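Local coordinates for SalCYP truncation (Salinispora tropica, PDB 7ABB), which belongs to the cytochrome P450 family of heme-containing proteins and holds heme c in a pocket inside its largely helical fold, at residues Q20-V25 with T302-L307; A54-E59 with P331-G336. All blocks are in the same frame, centred on the assembly; numbering follows the deposited sequence.

Contact 1 of 2, residues Q20-V25 with T302-L307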
# COMPACT_ATOMS: atom_id res chain seq x y z
N GLN A 20 -5.18 12.43 -9.96
CA GLN A 20 -5.72 13.17 -11.10
C GLN A 20 -4.92 14.44 -11.35
O GLN A 20 -4.74 14.85 -12.50
CB GLN A 20 -7.18 13.51 -10.84
CG GLN A 20 -8.10 13.29 -11.99
CD GLN A 20 -9.53 13.55 -11.60
OE1 GLN A 20 -10.30 12.62 -11.34
NE2 GLN A 20 -9.89 14.83 -11.52
N ALA A 21 -4.47 15.08 -10.28
CA ALA A 21 -3.70 16.31 -10.44
C ALA A 21 -2.32 16.00 -10.99
O ALA A 21 -1.84 16.70 -11.89
CB ALA A 21 -3.60 17.05 -9.11
N TYR A 22 -1.66 14.96 -10.48
CA TYR A 22 -0.42 14.52 -11.09
C TYR A 22 -0.60 14.33 -12.60
O TYR A 22 0.23 14.78 -13.39
CB TYR A 22 0.06 13.20 -10.47
CG TYR A 22 0.95 13.36 -9.27
CD1 TYR A 22 0.42 13.61 -8.01
CD2 TYR A 22 2.32 13.25 -9.39
CE1 TYR A 22 1.24 13.73 -6.90
CE2 TYR A 22 3.15 13.37 -8.29
CZ TYR A 22 2.60 13.62 -7.05
OH TYR A 22 3.44 13.74 -5.97
N ARG A 23 -1.68 13.66 -13.00
CA ARG A 23 -1.86 13.34 -14.41
C ARG A 23 -2.15 14.60 -15.23
O ARG A 23 -1.62 14.74 -16.34
CB ARG A 23 -2.96 12.31 -14.60
CG ARG A 23 -2.50 10.92 -14.15
CD ARG A 23 -3.45 9.80 -14.53
NE ARG A 23 -4.68 9.80 -13.74
CZ ARG A 23 -4.88 9.12 -12.61
NH1 ARG A 23 -3.89 8.40 -12.08
NH2 ARG A 23 -6.06 9.20 -12.00
N ARG A 24 -2.93 15.53 -14.69
CA ARG A 24 -3.21 16.77 -15.41
C ARG A 24 -1.95 17.61 -15.58
O ARG A 24 -1.69 18.15 -16.66
CB ARG A 24 -4.26 17.60 -14.68
CG ARG A 24 -4.67 18.87 -15.43
CD ARG A 24 -5.49 19.82 -14.55
NE ARG A 24 -4.70 20.32 -13.43
CZ ARG A 24 -3.88 21.37 -13.49
NH1 ARG A 24 -3.73 22.05 -14.63
NH2 ARG A 24 -3.20 21.75 -12.41
N VAL A 25 -1.16 17.74 -14.51
CA VAL A 25 0.05 18.54 -14.60
C VAL A 25 1.02 17.91 -15.59
O VAL A 25 1.66 18.61 -16.38
CB VAL A 25 0.69 18.72 -13.20
CG1 VAL A 25 2.07 19.38 -13.32
CG2 VAL A 25 -0.19 19.57 -12.33
N THR A 302 16.01 15.83 -5.77
CA THR A 302 14.98 14.88 -5.41
C THR A 302 14.16 14.54 -6.64
O THR A 302 13.83 15.43 -7.43
CB THR A 302 14.10 15.46 -4.31
OG1 THR A 302 14.90 15.68 -3.14
CG2 THR A 302 12.93 14.55 -3.98
N VAL A 303 13.88 13.25 -6.82
CA VAL A 303 13.09 12.76 -7.94
C VAL A 303 11.94 11.92 -7.39
O VAL A 303 12.17 10.97 -6.65
CB VAL A 303 13.94 11.92 -8.91
CG1 VAL A 303 13.13 11.47 -10.10
CG2 VAL A 303 15.14 12.71 -9.38
N LEU A 304 10.73 12.24 -7.80
CA LEU A 304 9.56 11.46 -7.40
C LEU A 304 9.16 10.48 -8.50
O LEU A 304 9.27 10.78 -9.70
CB LEU A 304 8.37 12.36 -7.07
CG LEU A 304 8.58 13.41 -5.98
CD1 LEU A 304 7.23 14.01 -5.60
CD2 LEU A 304 9.29 12.81 -4.78
N LEU A 305 8.64 9.33 -8.07
CA LEU A 305 8.29 8.21 -8.93
C LEU A 305 6.80 7.89 -8.76
O LEU A 305 6.44 6.85 -8.19
CB LEU A 305 9.16 6.99 -8.59
CG LEU A 305 10.68 7.23 -8.64
CD1 LEU A 305 11.42 5.92 -8.34
CD2 LEU A 305 11.09 7.77 -9.96
N PRO A 306 5.91 8.77 -9.23
CA PRO A 306 4.48 8.57 -8.94
C PRO A 306 3.90 7.38 -9.68
O PRO A 306 3.90 7.33 -10.92
CB PRO A 306 3.83 9.89 -9.39
CG PRO A 306 4.80 10.43 -10.42
CD PRO A 306 6.15 10.06 -9.89
N LEU A 307 3.34 6.43 -8.92
CA LEU A 307 2.70 5.28 -9.53
C LEU A 307 1.45 5.68 -10.31
O LEU A 307 1.05 4.97 -11.24
CB LEU A 307 2.37 4.25 -8.44
CG LEU A 307 3.56 3.81 -7.58
CD1 LEU A 307 3.11 2.71 -6.62
CD2 LEU A 307 4.73 3.35 -8.45
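The hydroxyl of Tyr22 has one polar partner, the backbone carbonyl of Phe15, to which it hydrogen-bonds. Tyr22 OH also lies 3.8 Å from Leu304 CD1. No hydrogen bond passes between 20-25 and 302-307, so their contact is apolar. The main meeting is at the ring of Tyr22, where Pro306 CB comes within 3.7 Å of Tyr22 CD2. Pro306 CB is as close to CE2. Pro306 CG follows a little farther off, 3.9 Å from Tyr22 CD2. The proline thus touches the CD2-CE2 side of the tyrosine ring, at an oblique approach. The Tyr22 side chain crosses those of Pro306 and Leu304 at about a right angle. Leu304 has CG anti to its carbonyl carbon (chi1 -57°), which carries CD1 out to the tyrosine oxygen.

Helix 19-29 is joined here to the end of strand 302-304 and to the turn after it. Pro306 is the N-cap residue of helix 307-310. Next to Tyr22, Arg23 hydrogen-bonds through NH1 to Ala308 O and makes a cation-pi contact with Tyr312. All three touching residues are buried. The chemistry is divided: ring carbons of the tyrosine meet Pro306, and its buried oxygen, beside Leu304 CD1, is satisfied by Phe15 O.

Contact 2 of 2, residues A54-E59 with P331-G336. With HEC (heme c), chain B.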
# COMPACT_ATOMS: atom_id res chain seq x y z
N ALA A 54 12.78 2.13 -14.56
CA ALA A 54 14.24 2.15 -14.62
C ALA A 54 14.82 2.81 -13.38
O ALA A 54 15.89 2.41 -12.89
CB ALA A 54 14.72 2.87 -15.88
N ALA A 55 14.16 3.85 -12.88
CA ALA A 55 14.65 4.55 -11.70
C ALA A 55 14.55 3.67 -10.47
O ALA A 55 15.52 3.58 -9.70
CB ALA A 55 13.87 5.85 -11.49
N PHE A 56 13.43 2.97 -10.30
CA PHE A 56 13.29 2.01 -9.21
C PHE A 56 14.37 0.94 -9.27
O PHE A 56 14.76 0.41 -8.22
CB PHE A 56 11.92 1.31 -9.28
CG PHE A 56 10.79 2.05 -8.58
CD1 PHE A 56 10.82 2.29 -7.21
CD2 PHE A 56 9.67 2.46 -9.29
CE1 PHE A 56 9.74 2.94 -6.57
CE2 PHE A 56 8.63 3.10 -8.67
CZ PHE A 56 8.65 3.34 -7.32
N ARG A 57 14.83 0.58 -10.46
CA ARG A 57 15.77 -0.52 -10.64
C ARG A 57 17.23 -0.10 -10.66
O ARG A 57 18.09 -0.97 -10.80
CB ARG A 57 15.45 -1.28 -11.93
CG ARG A 57 14.14 -2.03 -11.84
CD ARG A 57 13.66 -2.51 -13.21
NE ARG A 57 12.34 -3.13 -13.07
CZ ARG A 57 11.44 -3.22 -14.05
NH1 ARG A 57 11.72 -2.72 -15.26
NH2 ARG A 57 10.26 -3.79 -13.82
N ASP A 58 17.54 1.20 -10.53
CA ASP A 58 18.93 1.69 -10.58
C ASP A 58 19.18 2.52 -9.32
O ASP A 58 19.16 3.75 -9.35
CB ASP A 58 19.16 2.49 -11.84
CG ASP A 58 20.56 3.02 -11.96
OD1 ASP A 58 21.41 2.65 -11.12
OD2 ASP A 58 20.81 3.82 -12.90
N GLU A 59 19.46 1.84 -8.21
CA GLU A 59 19.71 2.54 -6.96
C GLU A 59 21.06 3.26 -6.93
O GLU A 59 21.25 4.14 -6.09
CB GLU A 59 19.65 1.56 -5.79
CG GLU A 59 18.30 0.96 -5.64
CD GLU A 59 18.17 0.12 -4.41
OE1 GLU A 59 19.17 -0.51 -3.97
OE2 GLU A 59 17.04 0.08 -3.88
N PRO A 331 1.17 -4.92 -16.94
CA PRO A 331 2.43 -5.00 -16.20
C PRO A 331 2.57 -3.86 -15.19
O PRO A 331 3.61 -3.20 -15.11
CB PRO A 331 3.47 -4.92 -17.31
CG PRO A 331 2.84 -3.95 -18.24
CD PRO A 331 1.38 -4.34 -18.29
N HIS A 332 1.52 -3.63 -14.40
CA HIS A 332 1.52 -2.48 -13.52
C HIS A 332 2.59 -2.66 -12.43
O HIS A 332 3.06 -3.76 -12.14
CB HIS A 332 0.15 -2.30 -12.89
CG HIS A 332 -0.19 -3.34 -11.87
ND1 HIS A 332 0.37 -3.33 -10.61
CD2 HIS A 332 -0.96 -4.45 -11.94
CE1 HIS A 332 -0.08 -4.38 -9.94
NE2 HIS A 332 -0.88 -5.08 -10.72
N ILE A 333 2.97 -1.53 -11.83
CA ILE A 333 3.89 -1.52 -10.70
C ILE A 333 3.23 -0.88 -9.48
O ILE A 333 3.81 -0.00 -8.82
CB ILE A 333 5.22 -0.82 -11.05
CG1 ILE A 333 5.01 0.58 -11.64
CG2 ILE A 333 5.99 -1.66 -12.03
CD1 ILE A 333 6.25 1.44 -11.60
N ALA A 334 2.01 -1.32 -9.15
CA ALA A 334 1.33 -0.82 -7.97
C ALA A 334 2.13 -1.05 -6.71
O ALA A 334 1.92 -0.35 -5.71
CB ALA A 334 -0.02 -1.51 -7.82
N PHE A 335 3.02 -2.05 -6.73
CA PHE A 335 3.84 -2.39 -5.57
C PHE A 335 5.29 -1.97 -5.75
O PHE A 335 6.17 -2.46 -5.04
CB PHE A 335 3.76 -3.90 -5.31
CG PHE A 335 2.41 -4.37 -4.85
CD1 PHE A 335 1.92 -4.02 -3.60
CD2 PHE A 335 1.63 -5.15 -5.68
CE1 PHE A 335 0.68 -4.47 -3.18
CE2 PHE A 335 0.39 -5.61 -5.27
CZ PHE A 335 -0.09 -5.26 -4.02
N GLY A 336 5.57 -1.08 -6.69
CA GLY A 336 6.92 -0.73 -7.01
C GLY A 336 7.62 -1.81 -7.82
O GLY A 336 7.01 -2.77 -8.31
FE HEC B . 4.03 -2.14 0.73
CHA HEC B . 7.26 -1.08 0.15
CHB HEC B . 3.03 -0.35 -2.02
CHC HEC B . 0.82 -3.22 1.26
CHD HEC B . 4.98 -3.61 3.65
NA HEC B . 4.95 -0.96 -0.63
C1A HEC B . 6.31 -0.67 -0.74
C2A HEC B . 6.58 0.14 -1.91
C3A HEC B . 5.39 0.32 -2.50
C4A HEC B . 4.38 -0.34 -1.72
CMA HEC B . 5.08 1.13 -3.77
CAA HEC B . 7.99 0.65 -2.39
CBA HEC B . 8.40 1.99 -1.79
CGA HEC B . 9.74 2.42 -2.37
O1A HEC B . 10.24 3.45 -1.85
O2A HEC B . 10.25 1.73 -3.30
NB HEC B . 2.26 -1.80 -0.16
C1B HEC B . 2.06 -1.07 -1.31
C2B HEC B . 0.68 -1.20 -1.66
C3B HEC B . 0.08 -2.01 -0.77
C4B HEC B . 1.05 -2.38 0.20
CMB HEC B . 0.11 -0.50 -2.92
CAB HEC B . -1.34 -2.50 -0.60
CBB HEC B . -2.25 -2.33 -1.78
NC HEC B . 3.09 -3.18 2.20
C1C HEC B . 1.78 -3.59 2.17
C2C HEC B . 1.54 -4.47 3.28
C3C HEC B . 2.69 -4.61 3.97
C4C HEC B . 3.67 -3.78 3.30
CMC HEC B . 0.19 -5.13 3.56
CAC HEC B . 3.02 -5.39 5.26
CBC HEC B . 2.12 -6.54 5.69
ND HEC B . 5.77 -2.28 1.70
C1D HEC B . 5.92 -2.95 2.92
C2D HEC B . 7.30 -2.88 3.29
C3D HEC B . 8.02 -2.11 2.25
C4D HEC B . 6.99 -1.79 1.28
CMD HEC B . 7.90 -3.47 4.57
CAD HEC B . 9.51 -1.74 2.19
CBD HEC B . 10.22 -2.82 1.41
CGD HEC B . 11.68 -2.46 1.24
O1D HEC B . 12.48 -3.35 0.87
O2D HEC B . 12.02 -1.28 1.46
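Phe56 meets Gly336 with a ring face and Ile333 obliquely. The P450 heme-binding signature Phe-x-x-Gly-x-x-x-Cys begins at Phe335 and reaches Cys342. Gly336 follows its phenylalanine. Gly336 CA lies over one face of the Phe56 ring, 4.4 Å from Phe56 CZ. Ile333 reaches the same ring with the end of its chain, and Ile333 CD1 is 4.1 Å from Phe56 CE2. Ile333 CG1 sits in the crowded position between the backbone N and the carbonyl carbon (chi1 53°), and the extended chain beyond it carries CD1 to the phenylalanine.

The other meta carbon of Phe56 turns to the ligand. Phe56 CE1 is 3.5 Å from heme c O2A, with this oxygen at the ring edge and near its plane. The weakly positive ring edge probably suits a propionate oxygen. The edge of the Phe335 ring also faces the heme c, with Phe335 CE1 3.5 Å from heme c C3B. Its ring packs as well on Ala345 and Ala348 of helix 345-362.

A type I turn from Ile333 to Gly336 shapes the loop. It is closed by Gly336 N to Ile333 O at 3.0 Å. Positive phi at Gly336 favours a glycine there. His332 stands just before the turn, and its NE2 hydrogen-bonds to Glu273. Its ND1 accepts the N-H of Ala334 at 3.0 Å and 168°, with the donor nitrogen only 5° out of the imidazole plane.

Overall arrangement
From the N terminus, helix 19-29 opens contact 1; after two strands, helix 49-56 opens contact 2. The chain then passes through most of the helical body and returns as strand 302-304. There contact 1 closes a loop of 276 residues. Helix 307-310 and a further loop lead on to 331-336, where contact 2 closes a loop of 271. The two loops cross, since their segments alternate. The contact centres are about 14 Å apart. They also touch directly: Leu305 packs on Ala55 and Phe56, and Leu307 on the backbone oxygens of Ile333 and Ala334. Contact 1 ties helix 19-29 to the end of strand 302-304, and contact 2 ties helix 49-56 to the heme-binding loop.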